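Local coordinates for protein alpha-galactosidase 1 (Saccharomyces cerevisiae, PDB 3LRK) that catalyses the hydrolysis of terminal, non-reducing alpha-D-galactose residues from alpha-galactosides such as galactose oligosaccharides, galactomannans and galactolipids, at residues F182-N187 with A201-M206; Y148-N153 with W188-T193; G256-L261 with M285-L290; I70-W75 with G111-A116. The protein carries 1 engineered substitution. All coordinates share one frame; numbering follows the deposited sequence.

Interaction 1. Residues F182-N187 with A201-M206; sequences FYSLCN and ANSWRM
L185 grips the neighbouring strand through both its N and its O: L185 N donates to S203 O at 2.8 Å, and L185 O accepts R205 N at 2.9 Å. One step back, Y183 O takes N202 N at 2.9 Å and, more weakly, S203 N. The return bond comes from a side chain, since Y183 N points at N202 OD1, in the amide plane and on a lone pair, 3.2 Å away; N202 ND2 is held by N24 and G256. A water accepts from both S184 OG and S203 OG and donates to L185 O, joining the two hydroxyls. A second water accepts from N187 N and donates to R205 O and to N187 OD1, which also bonds T193 OG1. This is a parallel pair from the (beta/alpha)8 barrel of GH27, successive strands linked by a beta-alpha-beta unit through helix 193-196. S184 and S203 share one sheet face; L185 and W204 share the other, where helix 193-196 packs against them. R205, a substrate-binding residue, folds back at chi2 and chi3, bringing NH1 to 3.5 Å from C186 SG, while NH2 forms a salt bridge with the proton donor D209. L185 CD1 presses on A201 CB at 3.4 Å, tighter than usual. Because CG of F182 is anti to its backbone N (chi1 -168°), it turns one ring face to N202 CB, 3.7 Å from centroid to carbon, a CH-pi contact. With an alanine here, a gap would probably open against N202 CB, the amide then relying on its hydrogen bonds alone. S203 OG, at the ring's edge, also bonds Q31.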
loop_
_atom_site.group_PDB
_atom_site.type_symbol
_atom_site.label_atom_id
_atom_site.label_comp_id
_atom_site.label_asym_id
_atom_site.label_seq_id
_atom_site.Cartn_x
_atom_site.Cartn_y
_atom_site.Cartn_z
ATOM N N PHE A 182 33.772 0.677 6.887
ATOM C CA PHE A 182 32.559 1.450 7.074
ATOM C C PHE A 182 31.585 1.048 5.959
ATOM O O PHE A 182 31.889 1.220 4.775
ATOM C CB PHE A 182 32.883 2.944 6.946
ATOM C CG PHE A 182 31.768 3.863 7.407
ATOM C CD1 PHE A 182 30.591 3.996 6.668
ATOM C CD2 PHE A 182 31.911 4.600 8.580
ATOM C CE1 PHE A 182 29.587 4.839 7.087
ATOM C CE2 PHE A 182 30.912 5.454 9.005
ATOM C CZ PHE A 182 29.744 5.568 8.263
ATOM N N TYR A 183 30.421 0.514 6.337
ATOM C CA TYR A 183 29.489 -0.049 5.343
ATOM C C TYR A 183 28.287 0.879 5.119
ATOM O O TYR A 183 27.438 1.058 6.005
ATOM C CB TYR A 183 29.079 -1.466 5.779
ATOM C CG TYR A 183 28.200 -2.270 4.822
ATOM C CD1 TYR A 183 28.406 -2.261 3.432
ATOM C CD2 TYR A 183 27.188 -3.084 5.335
ATOM C CE1 TYR A 183 27.578 -3.037 2.568
ATOM C CE2 TYR A 183 26.380 -3.853 4.507
ATOM C CZ TYR A 183 26.572 -3.838 3.141
ATOM O OH TYR A 183 25.728 -4.612 2.373
ATOM N N SER A 184 28.252 1.480 3.928
ATOM C CA SER A 184 27.260 2.472 3.536
ATOM C C SER A 184 26.264 1.853 2.560
ATOM O O SER A 184 26.619 1.492 1.447
ATOM C CB SER A 184 27.972 3.679 2.896
ATOM O OG SER A 184 27.101 4.507 2.141
ATOM N N LEU A 185 25.017 1.707 3.000
ATOM C CA LEU A 185 23.952 1.164 2.148
ATOM C C LEU A 185 23.431 2.197 1.163
ATOM O O LEU A 185 23.284 3.370 1.497
ATOM C CB LEU A 185 22.792 0.660 3.022
ATOM C CG LEU A 185 22.738 -0.806 3.475
ATOM C CD1 LEU A 185 24.086 -1.449 3.762
ATOM C CD2 LEU A 185 21.749 -1.028 4.623
ATOM N N CYS A 186 23.150 1.754 -0.062
ATOM C CA CYS A 186 22.565 2.636 -1.058
ATOM C C CYS A 186 21.398 1.917 -1.723
ATOM O O CYS A 186 21.478 1.558 -2.888
ATOM C CB CYS A 186 23.611 3.055 -2.106
ATOM S SG CYS A 186 23.057 4.324 -3.291
ATOM N N ASN A 187 20.320 1.700 -0.963
ATOM C CA ASN A 187 19.115 1.111 -1.516
ATOM C C ASN A 187 17.912 2.055 -1.522
ATOM O O ASN A 187 16.779 1.605 -1.699
ATOM C CB ASN A 187 18.783 -0.243 -0.844
ATOM C CG ASN A 187 17.903 -0.102 0.392
ATOM O OD1 ASN A 187 18.071 0.820 1.194
ATOM N ND2 ASN A 187 16.966 -1.035 0.558
ATOM N N ALA A 201 24.842 -2.421 9.110
ATOM C CA ALA A 201 25.452 -1.303 8.367
ATOM C C ALA A 201 25.637 -0.047 9.217
ATOM O O ALA A 201 25.006 0.095 10.264
ATOM C CB ALA A 201 24.619 -0.969 7.122
ATOM N N ASN A 202 26.487 0.867 8.740
ATOM C CA ASN A 202 26.772 2.128 9.425
ATOM C C ASN A 202 25.934 3.317 8.961
ATOM O O ASN A 202 25.765 4.296 9.695
ATOM C CB ASN A 202 28.271 2.448 9.294
ATOM C CG ASN A 202 29.137 1.448 10.032
ATOM O OD1 ASN A 202 30.019 0.810 9.448
ATOM N ND2 ASN A 202 28.884 1.301 11.335
ATOM N N SER A 203 25.437 3.253 7.725
ATOM C CA SER A 203 24.528 4.274 7.202
ATOM C C SER A 203 23.705 3.656 6.059
ATOM O O SER A 203 24.078 2.615 5.505
ATOM C CB SER A 203 25.278 5.546 6.742
ATOM O OG SER A 203 26.030 5.326 5.555
ATOM N N TRP A 204 22.571 4.278 5.758
ATOM C CA TRP A 204 21.688 3.830 4.670
ATOM C C TRP A 204 21.052 5.019 3.979
ATOM O O TRP A 204 20.447 5.883 4.622
ATOM C CB TRP A 204 20.595 2.870 5.185
ATOM C CG TRP A 204 19.969 3.320 6.449
ATOM C CD1 TRP A 204 18.880 4.122 6.580
ATOM C CD2 TRP A 204 20.417 3.023 7.787
ATOM N NE1 TRP A 204 18.604 4.337 7.915
ATOM C CE2 TRP A 204 19.535 3.679 8.675
ATOM C CE3 TRP A 204 21.468 2.263 8.316
ATOM C CZ2 TRP A 204 19.672 3.605 10.074
ATOM C CZ3 TRP A 204 21.613 2.199 9.723
ATOM C CH2 TRP A 204 20.708 2.861 10.572
ATOM N N ARG A 205 21.194 5.072 2.657
ATOM C CA ARG A 205 20.426 6.018 1.874
ATOM C C ARG A 205 18.955 5.743 2.160
ATOM O O ARG A 205 18.559 4.592 2.264
ATOM C CB ARG A 205 20.745 5.849 0.388
ATOM C CG ARG A 205 22.142 6.406 0.009
ATOM C CD ARG A 205 22.092 7.933 -0.247
ATOM N NE ARG A 205 21.053 8.195 -1.234
ATOM C CZ ARG A 205 21.200 8.049 -2.547
ATOM N NH1 ARG A 205 22.383 7.725 -3.073
ATOM N NH2 ARG A 205 20.155 8.253 -3.330
ATOM N N MET A 206 18.151 6.790 2.294
ATOM C CA MET A 206 16.748 6.596 2.632
ATOM C C MET A 206 15.839 7.156 1.550
ATOM O O MET A 206 14.633 7.257 1.752
ATOM C CB MET A 206 16.421 7.188 4.006
ATOM C CG MET A 206 17.068 8.565 4.318
ATOM S SD MET A 206 16.691 9.918 3.168
ATOM C CE MET A 206 14.921 10.117 3.403
HETATM O O HOH W 1 24.674 5.241 3.132
HETATM O O HOH W 2 20.175 2.376 1.805
#

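Interaction 2. Residues Y148-N153 with W188-T193; sequences YDNCYN and WGQDLT
Two side-chain amides meet where N150 ND2 donates to Q190 OE1 at 2.8 Å. The bond is fairly straight (161°) and stays close to the amide plane of N150, but it reaches OE1 from well above the Q190 carbonyl plane, the amides being nearly perpendicular. N153, three residues on, steadies N150: its ND2 donates a hydrogen bond to N150 OD1 at 3.0 Å, from above that carbonyl plane. One water joins N153 ND2 to Q190 NE2. Another bridges the nucleophile D149 to the indole, accepting from W188 NE1 at 2.7 Å and donating to D149 OD1. That same OD1 receives N150 N on its anti lone pair.

Packing centres on W188. With CG of N150 anti to the backbone N (chi1 -168°), ND2 is sent to Q190 while CB stays over the six-membered ring of W188, 3.8 Å from its centroid, in a CH-pi contact. C151 SG comes to the ring's edge, 4.1 Å from W188 CZ2. A serine at N150 lacks the amide, which would probably leave Q190 OE1 and N153 ND2 without their mate and open a gap beside W188 CZ3.

The contact joins the C-terminal end of strand 145-149 to the loop after strand 182-185. R205 on strand 203-205 touches W188, Y113 on strand 109-115 bonds D149 OD2, C151 is disulfide-linked to C121, and R166 of helix 160-177 bonds N150 OD1. Y195 of a second subunit packs on W188 and Q190.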
loop_
_atom_site.group_PDB
_atom_site.type_symbol
_atom_site.label_atom_id
_atom_site.label_comp_id
_atom_site.label_asym_id
_atom_site.label_seq_id
_atom_site.Cartn_x
_atom_site.Cartn_y
_atom_site.Cartn_z
ATOM N N TYR A 148 27.269 0.792 -1.275
ATOM C CA TYR A 148 26.771 -0.469 -1.813
ATOM C C TYR A 148 25.361 -0.301 -2.373
ATOM O O TYR A 148 24.384 -0.251 -1.634
ATOM C CB TYR A 148 26.893 -1.595 -0.757
ATOM C CG TYR A 148 26.836 -3.011 -1.291
ATOM C CD1 TYR A 148 27.654 -3.421 -2.354
ATOM C CD2 TYR A 148 25.980 -3.958 -0.713
ATOM C CE1 TYR A 148 27.611 -4.729 -2.836
ATOM C CE2 TYR A 148 25.934 -5.258 -1.174
ATOM C CZ TYR A 148 26.733 -5.644 -2.242
ATOM O OH TYR A 148 26.675 -6.939 -2.714
ATOM N N ASP A 149 25.297 -0.233 -3.699
ATOM C CA ASP A 149 24.129 0.237 -4.440
ATOM C C ASP A 149 23.025 -0.821 -4.559
ATOM O O ASP A 149 23.130 -1.888 -3.961
ATOM C CB ASP A 149 24.558 0.724 -5.832
ATOM C CG ASP A 149 23.800 1.973 -6.281
ATOM O OD1 ASP A 149 22.573 2.073 -6.066
ATOM O OD2 ASP A 149 24.449 2.875 -6.844
ATOM N N ASN A 150 21.993 -0.508 -5.347
ATOM C CA ASN A 150 20.770 -1.328 -5.439
ATOM C C ASN A 150 20.267 -1.482 -6.869
ATOM O O ASN A 150 19.106 -1.849 -7.100
ATOM C CB ASN A 150 19.671 -0.722 -4.559
ATOM C CG ASN A 150 18.476 -1.648 -4.361
ATOM O OD1 ASN A 150 18.625 -2.858 -4.228
ATOM N ND2 ASN A 150 17.283 -1.063 -4.316
ATOM N N CYS A 151 21.139 -1.199 -7.832
ATOM C CA CYS A 151 20.818 -1.450 -9.240
ATOM C C CYS A 151 20.916 -2.924 -9.610
ATOM O O CYS A 151 21.784 -3.629 -9.108
ATOM C CB CYS A 151 21.733 -0.623 -10.144
ATOM S SG CYS A 151 21.208 1.093 -10.171
ATOM N N TYR A 152 20.015 -3.373 -10.495
ATOM C CA TYR A 152 20.029 -4.737 -11.057
ATOM C C TYR A 152 20.014 -5.859 -10.021
ATOM O O TYR A 152 20.795 -6.820 -10.094
ATOM C CB TYR A 152 21.183 -4.876 -12.076
ATOM C CG TYR A 152 21.055 -3.799 -13.124
ATOM C CD1 TYR A 152 21.936 -2.717 -13.151
ATOM C CD2 TYR A 152 20.010 -3.834 -14.055
ATOM C CE1 TYR A 152 21.796 -1.695 -14.090
ATOM C CE2 TYR A 152 19.857 -2.814 -15.006
ATOM C CZ TYR A 152 20.766 -1.762 -15.023
ATOM O OH TYR A 152 20.621 -0.746 -15.937
ATOM N N ASN A 153 19.107 -5.736 -9.048
ATOM C CA ASN A 153 19.090 -6.678 -7.917
ATOM C C ASN A 153 18.364 -8.013 -8.169
ATOM O O ASN A 153 18.102 -8.769 -7.230
ATOM C CB ASN A 153 18.560 -5.990 -6.639
ATOM C CG ASN A 153 17.162 -5.444 -6.811
ATOM O OD1 ASN A 153 16.320 -6.043 -7.494
ATOM N ND2 ASN A 153 16.909 -4.293 -6.217
ATOM N N TRP A 188 18.160 3.352 -1.316
ATOM C CA TRP A 188 17.144 4.401 -1.498
ATOM C C TRP A 188 15.920 4.307 -0.554
ATOM O O TRP A 188 14.829 4.795 -0.886
ATOM C CB TRP A 188 16.659 4.420 -2.953
ATOM C CG TRP A 188 17.721 4.099 -3.972
ATOM C CD1 TRP A 188 18.960 4.700 -4.110
ATOM C CD2 TRP A 188 17.630 3.123 -5.017
ATOM N NE1 TRP A 188 19.639 4.131 -5.167
ATOM C CE2 TRP A 188 18.845 3.171 -5.746
ATOM C CE3 TRP A 188 16.632 2.210 -5.416
ATOM C CZ2 TRP A 188 19.089 2.344 -6.856
ATOM C CZ3 TRP A 188 16.877 1.388 -6.528
ATOM C CH2 TRP A 188 18.096 1.461 -7.226
ATOM N N GLY A 189 16.112 3.675 0.599
ATOM C CA GLY A 189 15.045 3.513 1.606
ATOM C C GLY A 189 14.119 2.345 1.348
ATOM O O GLY A 189 13.154 2.132 2.092
ATOM N N GLN A 190 14.416 1.580 0.301
ATOM C CA GLN A 190 13.499 0.561 -0.218
ATOM C C GLN A 190 13.286 -0.522 0.820
ATOM O O GLN A 190 14.254 -1.023 1.417
ATOM C CB GLN A 190 14.070 -0.038 -1.507
ATOM C CG GLN A 190 13.165 -0.991 -2.274
ATOM C CD GLN A 190 13.863 -1.557 -3.504
ATOM O OE1 GLN A 190 14.876 -2.267 -3.400
ATOM N NE2 GLN A 190 13.329 -1.237 -4.684
ATOM N N ASP A 191 12.019 -0.870 1.033
ATOM C CA ASP A 191 11.623 -1.888 2.007
ATOM C C ASP A 191 11.927 -1.478 3.468
ATOM O O ASP A 191 12.263 -2.326 4.287
ATOM C CB ASP A 191 12.248 -3.257 1.651
ATOM C CG ASP A 191 11.804 -3.751 0.276
ATOM O OD1 ASP A 191 10.622 -3.563 -0.068
ATOM O OD2 ASP A 191 12.632 -4.310 -0.447
ATOM N N LEU A 192 11.759 -0.183 3.763
ATOM C CA LEU A 192 11.861 0.386 5.125
ATOM C C LEU A 192 13.219 0.204 5.800
ATOM O O LEU A 192 13.313 -0.196 6.975
ATOM C CB LEU A 192 10.721 -0.129 6.017
ATOM C CG LEU A 192 9.304 0.006 5.443
ATOM C CD1 LEU A 192 8.323 -0.878 6.205
ATOM C CD2 LEU A 192 8.825 1.463 5.450
ATOM N N THR A 193 14.266 0.549 5.056
ATOM C CA THR A 193 15.637 0.345 5.486
ATOM C C THR A 193 15.960 0.861 6.893
ATOM O O THR A 193 16.749 0.252 7.588
ATOM C CB THR A 193 16.623 0.994 4.502
ATOM O OG1 THR A 193 16.210 0.705 3.156
ATOM C CG2 THR A 193 18.034 0.434 4.740
HETATM O O HOH W 3 21.705 4.623 -6.913
HETATM O O HOH W 4 14.652 -2.593 -6.888
#

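Interaction 3. Residues G256-L261 with M285-L290; sequences GGWNDL and MVKSPL
With its OG anti to the backbone N (chi1 175°), S288 brings its hydroxyl to L261 N, which donates to S288 OG at 3.1 Å. The same oxygen donates to P289 O, in the carbonyl plane and on a lone pair; accepting across the contact and donating within its own segment fixes the hydroxyl's rotation. D260 CG is likewise anti to its N, so its side chain crosses that of P289 at about a right angle, with CG of D260 and CG of P289 3.7 Å apart; D260 OD1 accepts from D262 N. N259 O faces carbon: S288 CA-H points almost straight at it (170°), and P289 CD lies 3.2 Å from N259 O. W258 reaches K287 with CZ3, 3.6 Å from K287 CB, while the polar ends leave in different directions, W258 NE1 to G27 O and K287 NZ to I315 O. L261 CD1 meets V286 CG2 at 3.8 Å. A water also accepts from N259 ND2 and donates to V286 O. K287, with positive phi, is the C-prime residue of a Schellman motif ending helix 273-285, S288 N bonding W283 O. Such a turn sends the chain toward strand 290-292, the eighth of the TIM barrel, beside the seventh, 258-260.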
loop_
_atom_site.group_PDB
_atom_site.type_symbol
_atom_site.label_atom_id
_atom_site.label_comp_id
_atom_site.label_asym_id
_atom_site.label_seq_id
_atom_site.Cartn_x
_atom_site.Cartn_y
_atom_site.Cartn_z
ATOM N N GLY A 256 26.319 4.813 15.445
ATOM C CA GLY A 256 26.608 3.577 14.723
ATOM C C GLY A 256 25.816 3.316 13.445
ATOM O O GLY A 256 26.219 2.491 12.638
ATOM N N GLY A 257 24.692 4.001 13.262
ATOM C CA GLY A 257 23.798 3.733 12.123
ATOM C C GLY A 257 22.942 4.947 11.801
ATOM O O GLY A 257 22.060 5.303 12.571
ATOM N N TRP A 258 23.187 5.562 10.645
ATOM C CA TRP A 258 22.595 6.853 10.317
ATOM C C TRP A 258 21.727 6.800 9.070
ATOM O O TRP A 258 21.998 6.028 8.169
ATOM C CB TRP A 258 23.706 7.887 10.089
ATOM C CG TRP A 258 24.681 7.934 11.229
ATOM C CD1 TRP A 258 25.928 7.384 11.269
ATOM C CD2 TRP A 258 24.456 8.527 12.507
ATOM N NE1 TRP A 258 26.506 7.609 12.503
ATOM C CE2 TRP A 258 25.624 8.319 13.278
ATOM C CE3 TRP A 258 23.387 9.227 13.076
ATOM C CZ2 TRP A 258 25.751 8.790 14.596
ATOM C CZ3 TRP A 258 23.518 9.700 14.384
ATOM C CH2 TRP A 258 24.692 9.475 15.125
ATOM N N ASN A 259 20.696 7.640 9.035
ATOM C CA ASN A 259 19.979 7.948 7.804
ATOM C C ASN A 259 20.907 8.774 6.910
ATOM O O ASN A 259 21.632 9.648 7.393
ATOM C CB ASN A 259 18.708 8.739 8.103
ATOM C CG ASN A 259 17.682 7.935 8.902
ATOM O OD1 ASN A 259 17.388 6.788 8.581
ATOM N ND2 ASN A 259 17.122 8.552 9.935
ATOM N N ASP A 260 20.877 8.489 5.612
ATOM C CA ASP A 260 21.759 9.140 4.629
ATOM C C ASP A 260 20.878 9.850 3.603
ATOM O O ASP A 260 20.154 9.207 2.834
ATOM C CB ASP A 260 22.651 8.067 3.989
ATOM C CG ASP A 260 23.639 8.614 2.949
ATOM O OD1 ASP A 260 23.638 9.821 2.623
ATOM O OD2 ASP A 260 24.421 7.791 2.440
ATOM N N LEU A 261 20.927 11.182 3.613
ATOM C CA LEU A 261 20.118 12.008 2.713
ATOM C C LEU A 261 20.816 12.335 1.362
ATOM O O LEU A 261 20.397 13.253 0.644
ATOM C CB LEU A 261 19.663 13.299 3.415
ATOM C CG LEU A 261 19.093 13.424 4.844
ATOM C CD1 LEU A 261 17.994 14.518 4.917
ATOM C CD2 LEU A 261 18.669 12.123 5.563
ATOM N N MET A 285 21.883 18.742 10.827
ATOM C CA MET A 285 20.958 18.672 11.954
ATOM C C MET A 285 20.249 17.323 12.113
ATOM O O MET A 285 19.919 16.915 13.234
ATOM C CB MET A 285 19.915 19.772 11.809
ATOM C CG MET A 285 19.280 20.195 13.114
ATOM S SD MET A 285 17.773 21.106 12.780
ATOM C CE MET A 285 16.922 19.870 11.814
ATOM N N VAL A 286 20.003 16.643 10.990
ATOM C CA VAL A 286 19.399 15.306 11.026
ATOM C C VAL A 286 20.452 14.195 11.110
ATOM O O VAL A 286 20.119 13.007 11.035
ATOM C CB VAL A 286 18.410 15.060 9.843
ATOM C CG1 VAL A 286 17.310 16.109 9.841
ATOM C CG2 VAL A 286 19.134 15.041 8.492
ATOM N N LYS A 287 21.720 14.584 11.267
ATOM C CA LYS A 287 22.831 13.628 11.354
ATOM C C LYS A 287 22.937 12.734 10.101
ATOM O O LYS A 287 23.192 11.526 10.180
ATOM C CB LYS A 287 22.747 12.805 12.646
ATOM C CG LYS A 287 23.520 13.374 13.841
ATOM C CD LYS A 287 22.981 14.704 14.379
ATOM C CE LYS A 287 23.426 14.875 15.839
ATOM N NZ LYS A 287 23.233 16.265 16.323
ATOM N N SER A 288 22.734 13.348 8.940
ATOM C CA SER A 288 23.088 12.717 7.684
ATOM C C SER A 288 24.614 12.718 7.565
ATOM O O SER A 288 25.275 13.611 8.120
ATOM C CB SER A 288 22.482 13.483 6.500
ATOM O OG SER A 288 22.918 12.939 5.257
ATOM N N PRO A 289 25.182 11.705 6.874
ATOM C CA PRO A 289 26.541 11.850 6.357
ATOM C C PRO A 289 26.712 13.201 5.657
ATOM O O PRO A 289 25.759 13.737 5.071
ATOM C CB PRO A 289 26.650 10.713 5.342
ATOM C CG PRO A 289 25.732 9.657 5.867
ATOM C CD PRO A 289 24.609 10.385 6.550
ATOM N N LEU A 290 27.915 13.763 5.747
ATOM C CA LEU A 290 28.214 15.011 5.061
ATOM C C LEU A 290 29.314 14.716 4.062
ATOM O O LEU A 290 30.490 14.755 4.390
ATOM C CB LEU A 290 28.636 16.114 6.047
ATOM C CG LEU A 290 27.686 16.531 7.176
ATOM C CD1 LEU A 290 28.369 17.599 8.054
ATOM C CD2 LEU A 290 26.316 17.015 6.675
HETATM O O HOH W 5 20.795 10.118 10.748
HETATM O O HOH W 6 18.036 11.362 10.570
#

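Interaction 4. Residues I70-W75 with G111-A116; sequences ILDDCW and GMYSSA
Y113 lies along the backbone of D72 and D73, and can be traced outward atom by atom. Its CG is anti to the backbone N (chi1 166°), which swings the ring over the loop. Y113 CB starts against L71 O at 3.5 Å and the carbonyl carbon of D72. Both aspartates then meet the same ring face. Toward its CD2 side, Y113 CD2 has D72 OD2 3.9 Å away, the D72 carboxylate stacked on the ring with a tilt of 30°. Toward the CD1 side, CD1 meets CA and N of D73, and Y113 CE1 closes to 3.3 Å on D73 CG. At the tip, Y113 OH ends 3.5 Å from D73 OD2. Its hydrogen bond, however, goes to OD2 of the nucleophile D149. D72 and D73 bind substrate; here D72 also pairs with K147, and both carboxylates hold a glycerol, probably from the crystallisation liquor, in the pocket.

The backbone of Y113 is held too: W75 NE1 donates to Y113 O at 3.0 Å, the oxygen lying close to the indole plane. M112 bends at chi3 to set its CE over the centre of W75's six-membered ring, 3.3 Å from the centroid, a close CH-pi contact in which SD stands farther along the same normal, a Met-aromatic pair. L71 N bonds G111 O at 2.9 Å, and a water donates to L71 O and accepts, weakly, from Y113 N.

Strand 109-115 lies between 68-70 and 145-149, all parallel. The F137 ring of helix 131-140 meets that of W75 at about 20°, F138 touches W75 and M112, and W37 of helix 37-40 lies against D72 and D73.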
loop_
_atom_site.group_PDB
_atom_site.type_symbol
_atom_site.label_atom_id
_atom_site.label_comp_id
_atom_site.label_asym_id
_atom_site.label_seq_id
_atom_site.Cartn_x
_atom_site.Cartn_y
_atom_site.Cartn_z
ATOM N N ILE A 70 35.820 8.882 -1.527
ATOM C CA ILE A 70 34.988 7.784 -2.014
ATOM C C ILE A 70 34.929 7.745 -3.537
ATOM O O ILE A 70 34.315 8.601 -4.174
ATOM C CB ILE A 70 33.547 7.829 -1.438
ATOM C CG1 ILE A 70 33.563 7.951 0.091
ATOM C CG2 ILE A 70 32.756 6.586 -1.881
ATOM C CD1 ILE A 70 32.287 8.595 0.669
ATOM N N LEU A 71 35.587 6.737 -4.095
ATOM C CA LEU A 71 35.561 6.449 -5.518
ATOM C C LEU A 71 34.245 5.734 -5.805
ATOM O O LEU A 71 33.943 4.712 -5.178
ATOM C CB LEU A 71 36.739 5.552 -5.902
ATOM C CG LEU A 71 36.811 5.010 -7.342
ATOM C CD1 LEU A 71 37.068 6.116 -8.354
ATOM C CD2 LEU A 71 37.850 3.919 -7.450
ATOM N N ASP A 72 33.479 6.277 -6.746
ATOM C CA ASP A 72 32.149 5.758 -7.074
ATOM C C ASP A 72 32.225 4.726 -8.216
ATOM O O ASP A 72 33.181 3.959 -8.292
ATOM C CB ASP A 72 31.203 6.933 -7.386
ATOM C CG ASP A 72 29.745 6.644 -7.014
ATOM O OD1 ASP A 72 29.348 6.873 -5.851
ATOM O OD2 ASP A 72 28.990 6.199 -7.901
ATOM N N ASP A 73 31.208 4.700 -9.079
ATOM C CA ASP A 73 31.016 3.679 -10.122
ATOM C C ASP A 73 32.088 3.764 -11.230
ATOM O O ASP A 73 32.911 4.680 -11.232
ATOM C CB ASP A 73 29.612 3.877 -10.725
ATOM C CG ASP A 73 28.984 2.591 -11.293
ATOM O OD1 ASP A 73 29.675 1.582 -11.579
ATOM O OD2 ASP A 73 27.745 2.603 -11.452
ATOM N N CYS A 74 32.062 2.800 -12.161
ATOM C CA CYS A 74 32.854 2.823 -13.417
ATOM C C CYS A 74 34.367 2.659 -13.264
ATOM O O CYS A 74 35.152 3.172 -14.083
ATOM C CB CYS A 74 32.569 4.092 -14.234
ATOM S SG CYS A 74 30.929 4.786 -14.019
ATOM N N TRP A 75 34.785 1.925 -12.239
ATOM C CA TRP A 75 36.206 1.841 -11.908
ATOM C C TRP A 75 36.820 0.525 -12.406
ATOM O O TRP A 75 38.037 0.440 -12.607
ATOM C CB TRP A 75 36.407 2.027 -10.389
ATOM C CG TRP A 75 35.755 0.952 -9.573
ATOM C CD1 TRP A 75 34.520 1.003 -8.973
ATOM C CD2 TRP A 75 36.282 -0.353 -9.287
ATOM N NE1 TRP A 75 34.257 -0.185 -8.325
ATOM C CE2 TRP A 75 35.313 -1.037 -8.504
ATOM C CE3 TRP A 75 37.481 -1.011 -9.604
ATOM C CZ2 TRP A 75 35.507 -2.340 -8.041
ATOM C CZ3 TRP A 75 37.669 -2.312 -9.147
ATOM C CH2 TRP A 75 36.682 -2.961 -8.361
ATOM N N GLY A 111 37.330 5.028 0.167
ATOM C CA GLY A 111 36.043 4.393 -0.101
ATOM C C GLY A 111 35.955 3.890 -1.532
ATOM O O GLY A 111 36.508 4.498 -2.459
ATOM N N MET A 112 35.277 2.759 -1.702
ATOM C CA MET A 112 35.011 2.185 -3.026
ATOM C C MET A 112 33.525 1.859 -3.177
ATOM O O MET A 112 32.743 2.067 -2.252
ATOM C CB MET A 112 35.904 0.966 -3.300
ATOM C CG MET A 112 37.299 1.374 -3.797
ATOM S SD MET A 112 38.305 0.067 -4.499
ATOM C CE MET A 112 37.533 -0.123 -6.101
ATOM N N TYR A 113 33.147 1.365 -4.351
ATOM C CA TYR A 113 31.743 1.226 -4.715
ATOM C C TYR A 113 31.444 -0.120 -5.393
ATOM O O TYR A 113 32.229 -0.626 -6.200
ATOM C CB TYR A 113 31.336 2.406 -5.616
ATOM C CG TYR A 113 30.013 2.241 -6.341
ATOM C CD1 TYR A 113 29.943 1.524 -7.538
ATOM C CD2 TYR A 113 28.838 2.828 -5.848
ATOM C CE1 TYR A 113 28.739 1.356 -8.205
ATOM C CE2 TYR A 113 27.624 2.673 -6.522
ATOM C CZ TYR A 113 27.586 1.935 -7.699
ATOM O OH TYR A 113 26.394 1.758 -8.390
ATOM N N SER A 114 30.303 -0.699 -5.033
ATOM C CA SER A 114 29.711 -1.763 -5.820
ATOM C C SER A 114 28.188 -1.682 -5.743
ATOM O O SER A 114 27.633 -0.699 -5.239
ATOM C CB SER A 114 30.226 -3.136 -5.370
ATOM O OG SER A 114 29.984 -4.083 -6.394
ATOM N N SER A 115 27.520 -2.696 -6.284
ATOM C CA SER A 115 26.062 -2.787 -6.214
ATOM C C SER A 115 25.673 -4.183 -5.783
ATOM O O SER A 115 26.308 -5.156 -6.190
ATOM C CB SER A 115 25.428 -2.473 -7.580
ATOM O OG SER A 115 24.009 -2.452 -7.509
ATOM N N ALA A 116 24.622 -4.263 -4.963
ATOM C CA ALA A 116 24.014 -5.521 -4.552
ATOM C C ALA A 116 23.140 -6.031 -5.700
ATOM O O ALA A 116 21.942 -6.303 -5.536
ATOM C CB ALA A 116 23.185 -5.323 -3.294
HETATM O O HOH W 7 34.994 2.324 -6.210
#

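Overall arrangement
All four contacts are buried and belong to one parallel barrel. Interactions 1 and 4 are strand pairings of neighbouring strands; their centres lie about 13 Å apart, without touching, and strand 145-149 of interaction 2 runs between. It bonds interaction 1 through C186 N to Y148 O and interaction 4 through D149 OD2 to Y113 OH. Interaction 3 meets interaction 1 through W204 NE1 and N259 OD1, nearer the centre of the chain. Chemistry follows place: backbone bonds dominate interaction 1, interaction 2 relies on side-chain amides and waters at the catalytic end, interaction 4 sets carboxylates on a tyrosine ring and a methionine methyl on an indole, and interaction 3 combines proline, lysine and leucine packing, CA-H...O and waters around one serine hydroxyl.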